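Local coordinates for soluble lytic murein transglycosylase (Escherichia coli, PDB 1QSA), which cleaves the glycosidic bonds between N-acetylmuramic acid and N-acetylglucosamine in peptidoglycan, forming a 1,6-anhydro bond in the muramic acid product, at residues 7-11 and 389-394; 43-47 and 73-77; 301-305 and 327-332. All coordinates share one frame; numbering follows the deposited sequence. Where two conformers were deposited one is given.

Interaction 1 of 3, residues 7-11 and 389-394. With SO4 (sulfate ion), chain C; ACT (acetate ion), chain O.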
loop_
_atom_site.group_PDB
_atom_site.type_symbol
_atom_site.label_atom_id
_atom_site.label_comp_id
_atom_site.label_asym_id
_atom_site.label_seq_id
_atom_site.Cartn_x
_atom_site.Cartn_y
_atom_site.Cartn_z
ATOM N N ARG A 7 -19.967 -27.292 -14.421
ATOM C CA ARG A 7 -20.197 -26.006 -13.749
ATOM C C ARG A 7 -21.427 -26.075 -12.841
ATOM O O ARG A 7 -21.379 -25.636 -11.684
ATOM C CB ARG A 7 -20.334 -24.883 -14.776
ATOM C CG ARG A 7 -18.988 -24.437 -15.300
ATOM C CD ARG A 7 -19.135 -23.499 -16.475
ATOM N NE ARG A 7 -17.852 -22.899 -16.819
ATOM C CZ ARG A 7 -17.701 -21.955 -17.745
ATOM N NH1 ARG A 7 -18.752 -21.537 -18.441
ATOM N NH2 ARG A 7 -16.496 -21.451 -17.992
ATOM N N SER A 8 -22.520 -26.645 -13.349
ATOM C CA SER A 8 -23.742 -26.773 -12.547
ATOM C C SER A 8 -23.485 -27.666 -11.329
ATOM O O SER A 8 -23.866 -27.309 -10.211
ATOM C CB SER A 8 -24.899 -27.365 -13.371
ATOM O OG SER A 8 -25.329 -26.480 -14.397
ATOM N N ARG A 9 -22.833 -28.809 -11.545
ATOM C CA ARG A 9 -22.544 -29.736 -10.440
ATOM C C ARG A 9 -21.611 -29.092 -9.416
ATOM O O ARG A 9 -21.757 -29.330 -8.216
ATOM C CB ARG A 9 -21.956 -31.053 -10.946
ATOM C CG ARG A 9 -22.918 -31.831 -11.853
ATOM C CD ARG A 9 -22.579 -33.315 -11.898
ATOM N NE ARG A 9 -21.198 -33.611 -12.283
ATOM C CZ ARG A 9 -20.734 -33.542 -13.526
ATOM N NH1 ARG A 9 -21.507 -33.071 -14.501
ATOM N NH2 ARG A 9 -19.474 -33.849 -13.776
ATOM N N TYR A 10 -20.717 -28.220 -9.881
ATOM C CA TYR A 10 -19.777 -27.535 -8.978
ATOM C C TYR A 10 -20.540 -26.601 -8.040
ATOM O O TYR A 10 -20.332 -26.618 -6.823
ATOM C CB TYR A 10 -18.726 -26.747 -9.778
ATOM C CG TYR A 10 -17.623 -26.170 -8.922
ATOM C CD1 TYR A 10 -16.662 -26.996 -8.345
ATOM C CD2 TYR A 10 -17.544 -24.797 -8.691
ATOM C CE1 TYR A 10 -15.643 -26.469 -7.549
ATOM C CE2 TYR A 10 -16.522 -24.258 -7.895
ATOM C CZ TYR A 10 -15.584 -25.104 -7.332
ATOM O OH TYR A 10 -14.581 -24.583 -6.535
ATOM N N ALA A 11 -21.411 -25.767 -8.598
ATOM C CA ALA A 11 -22.207 -24.853 -7.778
ATOM C C ALA A 11 -23.096 -25.659 -6.818
ATOM O O ALA A 11 -23.241 -25.307 -5.641
ATOM C CB ALA A 11 -23.063 -23.957 -8.669
ATOM N N ARG A 389 -10.005 -19.354 -15.698
ATOM C CA ARG A 389 -11.252 -19.180 -16.437
ATOM C C ARG A 389 -12.473 -19.521 -15.570
ATOM O O ARG A 389 -13.433 -18.756 -15.519
ATOM C CB ARG A 389 -11.243 -20.049 -17.701
ATOM C CG ARG A 389 -12.555 -20.033 -18.487
ATOM C CD ARG A 389 -12.475 -20.934 -19.717
ATOM N NE ARG A 389 -13.752 -20.966 -20.440
ATOM C CZ ARG A 389 -14.107 -21.900 -21.331
ATOM N NH1 ARG A 389 -13.290 -22.908 -21.638
ATOM N NH2 ARG A 389 -15.293 -21.824 -21.924
ATOM N N GLU A 390 -12.417 -20.647 -14.858
ATOM C CA GLU A 390 -13.531 -21.036 -14.002
ATOM C C GLU A 390 -13.725 -20.054 -12.864
ATOM O O GLU A 390 -14.848 -19.688 -12.554
ATOM C CB GLU A 390 -13.342 -22.451 -13.438
ATOM C CG GLU A 390 -13.416 -23.532 -14.506
ATOM C CD GLU A 390 -14.579 -23.299 -15.456
ATOM O OE1 GLU A 390 -15.728 -23.389 -14.991
ATOM O OE2 GLU A 390 -14.347 -22.981 -16.655
ATOM N N LEU A 391 -12.625 -19.653 -12.230
ATOM C CA LEU A 391 -12.711 -18.713 -11.110
ATOM C C LEU A 391 -13.335 -17.382 -11.539
ATOM O O LEU A 391 -14.196 -16.847 -10.843
ATOM C CB LEU A 391 -11.335 -18.511 -10.491
ATOM C CG LEU A 391 -10.761 -19.753 -9.793
ATOM C CD1 LEU A 391 -9.271 -19.539 -9.513
ATOM C CD2 LEU A 391 -11.551 -20.040 -8.493
ATOM N N MET A 392 -12.982 -16.912 -12.734
ATOM C CA MET A 392 -13.550 -15.661 -13.235
ATOM C C MET A 392 -15.035 -15.865 -13.583
ATOM O O MET A 392 -15.862 -14.988 -13.333
ATOM C CB MET A 392 -12.742 -15.151 -14.442
ATOM C CG MET A 392 -11.326 -14.693 -14.086
ATOM S SD MET A 392 -11.315 -13.411 -12.793
ATOM C CE MET A 392 -11.921 -11.999 -13.726
ATOM N N TYR A 393 -15.376 -17.053 -14.091
ATOM C CA TYR A 393 -16.761 -17.368 -14.425
ATOM C C TYR A 393 -17.646 -17.263 -13.174
ATOM O O TYR A 393 -18.773 -16.767 -13.243
ATOM C CB TYR A 393 -16.877 -18.770 -15.013
ATOM C CG TYR A 393 -18.300 -19.128 -15.347
ATOM C CD1 TYR A 393 -18.926 -18.573 -16.461
ATOM C CD2 TYR A 393 -19.032 -20.014 -14.548
ATOM C CE1 TYR A 393 -20.243 -18.892 -16.774
ATOM C CE2 TYR A 393 -20.348 -20.340 -14.855
ATOM C CZ TYR A 393 -20.945 -19.775 -15.973
ATOM O OH TYR A 393 -22.239 -20.098 -16.314
ATOM N N TRP A 394 -17.115 -17.686 -12.029
ATOM C CA TRP A 394 -17.860 -17.621 -10.767
ATOM C C TRP A 394 -17.683 -16.299 -10.010
ATOM O O TRP A 394 -18.149 -16.166 -8.870
ATOM C CB TRP A 394 -17.453 -18.786 -9.849
ATOM C CG TRP A 394 -17.758 -20.144 -10.418
ATOM C CD1 TRP A 394 -16.855 -21.115 -10.727
ATOM C CD2 TRP A 394 -19.053 -20.678 -10.726
ATOM N NE1 TRP A 394 -17.505 -22.226 -11.210
ATOM C CE2 TRP A 394 -18.854 -21.988 -11.222
ATOM C CE3 TRP A 394 -20.362 -20.179 -10.632
ATOM C CZ2 TRP A 394 -19.919 -22.813 -11.626
ATOM C CZ3 TRP A 394 -21.428 -21.008 -11.035
ATOM C CH2 TRP A 394 -21.193 -22.306 -11.523
HETATM S S SO4 C . -16.977 -18.749 -20.510
HETATM O O1 SO4 C . -17.293 -17.311 -20.399
HETATM O O2 SO4 C . -16.439 -19.053 -21.852
HETATM O O3 SO4 C . -15.966 -19.090 -19.485
HETATM O O4 SO4 C . -18.217 -19.518 -20.323
HETATM C C ACT O . -14.102 -21.628 -4.974
HETATM O O ACT O . -14.266 -20.790 -4.066
HETATM O OXT ACT O . -15.057 -22.212 -5.523
HETATM C CH3 ACT O . -12.690 -21.932 -5.451
HETATM O O HOH W 1 -21.652 -22.285 -18.325
#
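The closure of an alpha-superhelical ring is illustrated where the N-terminal helix 3-18 meets helix 383-393 of the L domain, with Arg7 set against Glu390, Tyr393 and Trp394. The Arg7 side chain leaves with CG anti to the carbonyl carbon (chi1 -79°) and then runs extended, which carries its guanidinium across to the second helix. There it takes Glu390 side-on: Arg7 NE bonds to the syn lone pair of Glu390 OE1 at 2.8 Å, while Arg7 NH2 reaches Glu390 OE2 at 3.0 Å. Glu390 OE1 has a further partner in the hydroxyl of Tyr35. One face of the same guanidinium lies flat on the Tyr393 ring, a cation-pi stack with the planes 12° apart and Arg7 CZ 3.8 Å from the ring centroid. A sulfate, probably from the crystallisation liquor, meets the guanidinium edge, Arg7 NH1 bonding to its O4 at 2.8 Å; Arg389 NE and Arg7 NH2 share sulfate O3, an anion between them that probably eases the closeness of the two arginines in the crystal. Replacing Arg7 by an alanine would probably deprive Glu390 of its charge partner and uncover the Tyr393 face, leaving the two helices without their salt bridge. Behind the charges, Trp394 turns an edge to the backbone, its CZ2 3.2 Å from Arg7 O. Ala11 CB packs on Trp394 CH2 at 3.8 Å, and the Tyr10 ring meets the indole obliquely near NE1, whose hydrogen-bond partner is again Tyr35. This joining of sequence-distant helices is characteristic of a superhelical domain bent round until its beginning meets the L domain.

Interaction 2 of 3, residues 43-47 and 73-77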
loop_
_atom_site.group_PDB
_atom_site.type_symbol
_atom_site.label_atom_id
_atom_site.label_comp_id
_atom_site.label_asym_id
_atom_site.label_seq_id
_atom_site.Cartn_x
_atom_site.Cartn_y
_atom_site.Cartn_z
ATOM N N TYR A 43 -8.999 -29.637 -1.504
ATOM C CA TYR A 43 -8.411 -28.808 -0.463
ATOM C C TYR A 43 -9.425 -28.617 0.662
ATOM O O TYR A 43 -9.078 -28.726 1.843
ATOM C CB TYR A 43 -7.983 -27.448 -1.039
ATOM C CG TYR A 43 -7.532 -26.457 0.021
ATOM C CD1 TYR A 43 -6.230 -26.483 0.524
ATOM C CD2 TYR A 43 -8.423 -25.520 0.544
ATOM C CE1 TYR A 43 -5.824 -25.589 1.532
ATOM C CE2 TYR A 43 -8.033 -24.629 1.549
ATOM C CZ TYR A 43 -6.732 -24.672 2.035
ATOM O OH TYR A 43 -6.373 -23.794 3.041
ATOM N N ARG A 44 -10.674 -28.344 0.295
ATOM C CA ARG A 44 -11.731 -28.147 1.285
ATOM C C ARG A 44 -11.928 -29.426 2.105
ATOM O O ARG A 44 -12.059 -29.376 3.330
ATOM C CB ARG A 44 -13.042 -27.726 0.600
ATOM C CG ARG A 44 -14.114 -27.280 1.591
ATOM C CD ARG A 44 -15.372 -26.763 0.873
ATOM N NE ARG A 44 -16.449 -26.463 1.817
ATOM C CZ ARG A 44 -17.566 -25.792 1.531
ATOM N NH1 ARG A 44 -17.813 -25.334 0.312
ATOM N NH2 ARG A 44 -18.466 -25.604 2.482
ATOM N N GLN A 45 -11.922 -30.570 1.434
ATOM C CA GLN A 45 -12.091 -31.861 2.108
ATOM C C GLN A 45 -10.945 -32.133 3.092
ATOM O O GLN A 45 -11.170 -32.526 4.244
ATOM C CB GLN A 45 -12.138 -32.962 1.056
ATOM C CG GLN A 45 -12.411 -34.351 1.583
ATOM C CD GLN A 45 -12.600 -35.320 0.440
ATOM O OE1 GLN A 45 -11.635 -35.725 -0.209
ATOM N NE2 GLN A 45 -13.852 -35.648 0.141
ATOM N N ILE A 46 -9.716 -31.908 2.645
ATOM C CA ILE A 46 -8.553 -32.152 3.499
ATOM C C ILE A 46 -8.562 -31.246 4.726
ATOM O O ILE A 46 -8.390 -31.716 5.859
ATOM C CB ILE A 46 -7.248 -31.967 2.698
ATOM C CG1 ILE A 46 -7.137 -33.064 1.639
ATOM C CG2 ILE A 46 -6.031 -31.996 3.616
ATOM C CD1 ILE A 46 -5.970 -32.852 0.679
ATOM N N THR A 47 -8.804 -29.959 4.507
ATOM C CA THR A 47 -8.820 -28.986 5.602
ATOM C C THR A 47 -9.998 -29.094 6.549
ATOM O O THR A 47 -9.927 -28.606 7.679
ATOM C CB THR A 47 -8.660 -27.530 5.115
ATOM O OG1 THR A 47 -9.653 -27.210 4.130
ATOM C CG2 THR A 47 -7.276 -27.334 4.523
ATOM N N THR A 73 -0.089 -22.714 0.385
ATOM C CA THR A 73 -0.317 -22.208 1.736
ATOM C C THR A 73 -0.538 -23.373 2.710
ATOM O O THR A 73 -0.237 -23.260 3.908
ATOM C CB THR A 73 -1.507 -21.225 1.817
ATOM O OG1 THR A 73 -2.716 -21.868 1.404
ATOM C CG2 THR A 73 -1.250 -19.990 0.955
ATOM N N LEU A 74 -1.050 -24.496 2.198
ATOM C CA LEU A 74 -1.295 -25.672 3.041
ATOM C C LEU A 74 -0.010 -26.216 3.681
ATOM O O LEU A 74 -0.055 -26.805 4.770
ATOM C CB LEU A 74 -2.001 -26.778 2.244
ATOM C CG LEU A 74 -2.406 -28.048 3.012
ATOM C CD1 LEU A 74 -3.341 -27.706 4.177
ATOM C CD2 LEU A 74 -3.070 -29.051 2.063
ATOM N N GLN A 75 1.127 -26.009 3.021
ATOM C CA GLN A 75 2.423 -26.466 3.536
ATOM C C GLN A 75 2.702 -25.819 4.907
ATOM O O GLN A 75 3.009 -26.507 5.896
ATOM C CB GLN A 75 3.525 -26.104 2.543
ATOM C CG GLN A 75 4.887 -26.673 2.883
ATOM C CD GLN A 75 4.932 -28.193 2.819
ATOM O OE1 GLN A 75 4.008 -28.841 2.315
ATOM N NE2 GLN A 75 6.003 -28.768 3.345
ATOM N N SER A 76 2.590 -24.492 4.967
ATOM C CA SER A 76 2.792 -23.777 6.227
ATOM C C SER A 76 1.659 -24.048 7.220
ATOM O O SER A 76 1.915 -24.192 8.413
ATOM C CB SER A 76 2.945 -22.264 5.994
ATOM O OG SER A 76 4.205 -21.957 5.428
ATOM N N ARG A 77 0.417 -24.158 6.733
ATOM C CA ARG A 77 -0.726 -24.436 7.602
ATOM C C ARG A 77 -0.589 -25.811 8.285
ATOM O O ARG A 77 -0.836 -25.947 9.494
ATOM C CB ARG A 77 -2.025 -24.375 6.803
ATOM C CG ARG A 77 -3.274 -24.635 7.633
ATOM C CD ARG A 77 -4.536 -24.461 6.792
ATOM N NE ARG A 77 -5.733 -24.835 7.542
ATOM C CZ ARG A 77 -6.982 -24.692 7.095
ATOM N NH1 ARG A 77 -7.214 -24.189 5.887
ATOM N NH2 ARG A 77 -8.007 -25.070 7.857
HETATM O O HOH W 2 -3.733 -23.325 3.524
#
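Tyr43, Leu74 and Arg77 contribute most of the buried surface between helix segments 43-47 and 73-77, which run almost exactly parallel, 2° apart, with their axes 12.6 Å from each other. The spacing is wide, so side chains must bridge it. Tyr43 has CG anti to its backbone nitrogen (chi1 172°), which sends the ring across to pass alongside Leu74, whose CB sits at the ring edge, 4.1 Å from Tyr43 CE1. The phenol oxygen collects polar partners: Arg77 NH1 makes a weak, bent bond to Tyr43 OH at 3.0 Å, and a water 2.7 Å from Tyr43 OH links it to Thr73 OG1, itself bonded to Pro70 O. Arg77 stretches out in full to get there. Thr47 fills the angle between ring and guanidinium, its methyl lying over a face of each and CG2 coming 3.4 Å from Arg77 NH1. That methyl is held in place because Thr47 OG1 turns back to Tyr43 O at 2.8 Å. Leu74 CD1 adds an apolar contact with Thr47 CG2. Phe61 of the intervening helix 55-64 touches Tyr43, Ile46 and Leu74, a layering of successive helices typical of an alpha-superhelix.

Interaction 3 of 3, residues 301-305 and 327-332; sequences RRGLN and DLLLER
Two successive bends in the Arg301 side chain, chi2 -58° and chi3 -70°, fold its guanidinium back between Asp327 and Glu331. Both acids start with CG anti to the backbone nitrogen; lying one helical turn apart, they present their carboxylates to different edges of the arginine. Glu331 is gripped side-on through a single oxygen: Arg301 NE bonds to Glu331 OE1 at 2.8 Å on the syn side, and Arg301 NH2 reaches the same OE1 at 3.0 Å on the anti side, both nitrogens coming from the same face and tilted from the carboxylate plane. Asp327 is taken end-on, again through one oxygen, with Arg301 NH1 bonded to Asp327 OD2 at 2.9 Å and Arg301 NH2 to that OD2 at 2.8 Å. The Asp327 carboxylate stands nearly perpendicular to the guanidinium, and NH2 approaches it from above its plane. NH2 is thus shared by both acids, and four bonds fix the rotation of the guanidinium. Asp327 OD1 forms a salt bridge with Arg359, so this buried acid has cationic partners on both oxygens, which would be expected to favour its ionised form. Leu328 supplies the apolar part: its CD2 lies over one guanidinium face and meets Leu304 CD2 at 3.6 Å, while Leu328 CD1 lies 3.9 Å from Asn305 CA. The segments 301-305 and 327-331, lying on helices 301-310 and 319-331, cross at -125°. Beyond them the layers continue, Leu304 packing on Val292 and Leu296 of helix 285-298, and Leu329 and Leu330 on helix 335-346.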
loop_
_atom_site.group_PDB
_atom_site.type_symbol
_atom_site.label_atom_id
_atom_site.label_comp_id
_atom_site.label_asym_id
_atom_site.label_seq_id
_atom_site.Cartn_x
_atom_site.Cartn_y
_atom_site.Cartn_z
ATOM N N ARG A 301 7.032 33.154 -4.385
ATOM C CA ARG A 301 7.960 33.050 -5.518
ATOM C C ARG A 301 9.442 33.055 -5.139
ATOM O O ARG A 301 10.207 32.225 -5.641
ATOM C CB ARG A 301 7.666 34.117 -6.571
ATOM C CG ARG A 301 6.225 34.111 -7.059
ATOM C CD ARG A 301 5.835 32.758 -7.662
ATOM N NE ARG A 301 6.520 32.546 -8.937
ATOM C CZ ARG A 301 6.607 31.380 -9.569
ATOM N NH1 ARG A 301 6.086 30.284 -9.031
ATOM N NH2 ARG A 301 7.238 31.307 -10.735
ATOM N N ARG A 302 9.857 33.973 -4.264
ATOM C CA ARG A 302 11.259 34.005 -3.832
ATOM C C ARG A 302 11.601 32.731 -3.082
ATOM O O ARG A 302 12.701 32.183 -3.221
ATOM C CB ARG A 302 11.542 35.208 -2.929
ATOM C CG ARG A 302 11.538 36.491 -3.687
ATOM C CD ARG A 302 11.992 37.680 -2.870
ATOM N NE ARG A 302 12.167 38.816 -3.774
ATOM C CZ ARG A 302 12.372 40.073 -3.392
ATOM N NH1 ARG A 302 12.422 40.388 -2.104
ATOM N NH2 ARG A 302 12.517 41.018 -4.310
ATOM N N GLY A 303 10.645 32.268 -2.275
ATOM C CA GLY A 303 10.836 31.050 -1.508
ATOM C C GLY A 303 10.994 29.835 -2.403
ATOM O O GLY A 303 11.809 28.971 -2.136
ATOM N N LEU A 304 10.218 29.774 -3.476
ATOM C CA LEU A 304 10.312 28.650 -4.393
ATOM C C LEU A 304 11.711 28.628 -5.001
ATOM O O LEU A 304 12.331 27.574 -5.094
ATOM C CB LEU A 304 9.258 28.763 -5.497
ATOM C CG LEU A 304 9.325 27.657 -6.552
ATOM C CD1 LEU A 304 9.132 26.282 -5.881
ATOM C CD2 LEU A 304 8.294 27.899 -7.652
ATOM N N ASN A 305 12.191 29.797 -5.423
ATOM C CA ASN A 305 13.523 29.902 -6.023
ATOM C C ASN A 305 14.585 29.458 -5.015
ATOM O O ASN A 305 15.421 28.611 -5.316
ATOM C CB ASN A 305 13.798 31.340 -6.481
ATOM C CG ASN A 305 15.146 31.478 -7.188
ATOM O OD1 ASN A 305 16.072 32.116 -6.679
ATOM N ND2 ASN A 305 15.258 30.871 -8.360
ATOM N N ASP A 327 8.915 26.527 -14.502
ATOM C CA ASP A 327 7.979 27.582 -14.089
ATOM C C ASP A 327 8.731 28.856 -13.660
ATOM O O ASP A 327 8.361 29.967 -14.046
ATOM C CB ASP A 327 7.097 27.075 -12.949
ATOM C CG ASP A 327 6.049 28.091 -12.523
ATOM O OD1 ASP A 327 4.989 28.184 -13.183
ATOM O OD2 ASP A 327 6.298 28.800 -11.534
ATOM N N LEU A 328 9.797 28.678 -12.884
ATOM C CA LEU A 328 10.623 29.806 -12.434
ATOM C C LEU A 328 11.318 30.486 -13.620
ATOM O O LEU A 328 11.320 31.721 -13.729
ATOM C CB LEU A 328 11.689 29.323 -11.453
ATOM C CG LEU A 328 11.243 28.890 -10.059
ATOM C CD1 LEU A 328 12.427 28.260 -9.345
ATOM C CD2 LEU A 328 10.688 30.099 -9.288
ATOM N N LEU A 329 11.873 29.679 -14.523
ATOM C CA LEU A 329 12.572 30.189 -15.710
ATOM C C LEU A 329 11.640 30.973 -16.624
ATOM O O LEU A 329 12.028 31.995 -17.186
ATOM C CB LEU A 329 13.208 29.038 -16.494
ATOM C CG LEU A 329 14.461 28.426 -15.861
ATOM C CD1 LEU A 329 14.802 27.107 -16.573
ATOM C CD2 LEU A 329 15.641 29.412 -15.925
ATOM N N LEU A 330 10.400 30.509 -16.766
ATOM C CA LEU A 330 9.430 31.221 -17.592
ATOM C C LEU A 330 9.178 32.615 -17.010
ATOM O O LEU A 330 9.192 33.599 -17.748
ATOM C CB LEU A 330 8.100 30.466 -17.678
ATOM C CG LEU A 330 8.095 29.228 -18.580
ATOM C CD1 LEU A 330 6.808 28.421 -18.350
ATOM C CD2 LEU A 330 8.193 29.683 -20.045
ATOM N N GLU A 331 8.986 32.708 -15.691
ATOM C CA GLU A 331 8.728 34.019 -15.083
ATOM C C GLU A 331 9.936 34.949 -15.229
ATOM O O GLU A 331 9.776 36.173 -15.315
ATOM C CB GLU A 331 8.332 33.904 -13.608
ATOM C CG GLU A 331 7.841 35.252 -13.073
ATOM C CD GLU A 331 7.337 35.233 -11.642
ATOM O OE1 GLU A 331 7.590 34.256 -10.891
ATOM O OE2 GLU A 331 6.694 36.238 -11.264
ATOM N N ARG A 332 11.134 34.365 -15.208
ATOM C CA ARG A 332 12.375 35.111 -15.367
ATOM C C ARG A 332 12.627 35.510 -16.828
ATOM O O ARG A 332 13.595 36.212 -17.123
ATOM C CB ARG A 332 13.554 34.295 -14.828
ATOM C CG ARG A 332 13.610 34.193 -13.307
ATOM C CD ARG A 332 13.986 35.534 -12.710
ATOM N NE ARG A 332 14.066 35.519 -11.248
ATOM C CZ ARG A 332 15.183 35.322 -10.552
ATOM N NH1 ARG A 332 16.339 35.092 -11.168
ATOM N NH2 ARG A 332 15.141 35.342 -9.228
#

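Along the chain, interactions 2 and 3 follow one another, and both are nested in the long loop that interaction 1 closes. Interactions 1 and 2 are neighbours, their centres about 21 Å apart, and are linked by helix 38-48, which carries residues 43-47 and whose Tyr40 and Leu41 touch Tyr10. Interaction 3 lies on the other side of the chain's centre, its centre about 61 Å from that of interaction 1 and 62 Å from that of interaction 2. The contrast is instructive: interactions 2 and 3 join helices close in sequence and propagate the all-helical superhelix, whereas interaction 1 spans 378 residues and brings the N-terminal helix of the superhelix to the L domain, completing a ring.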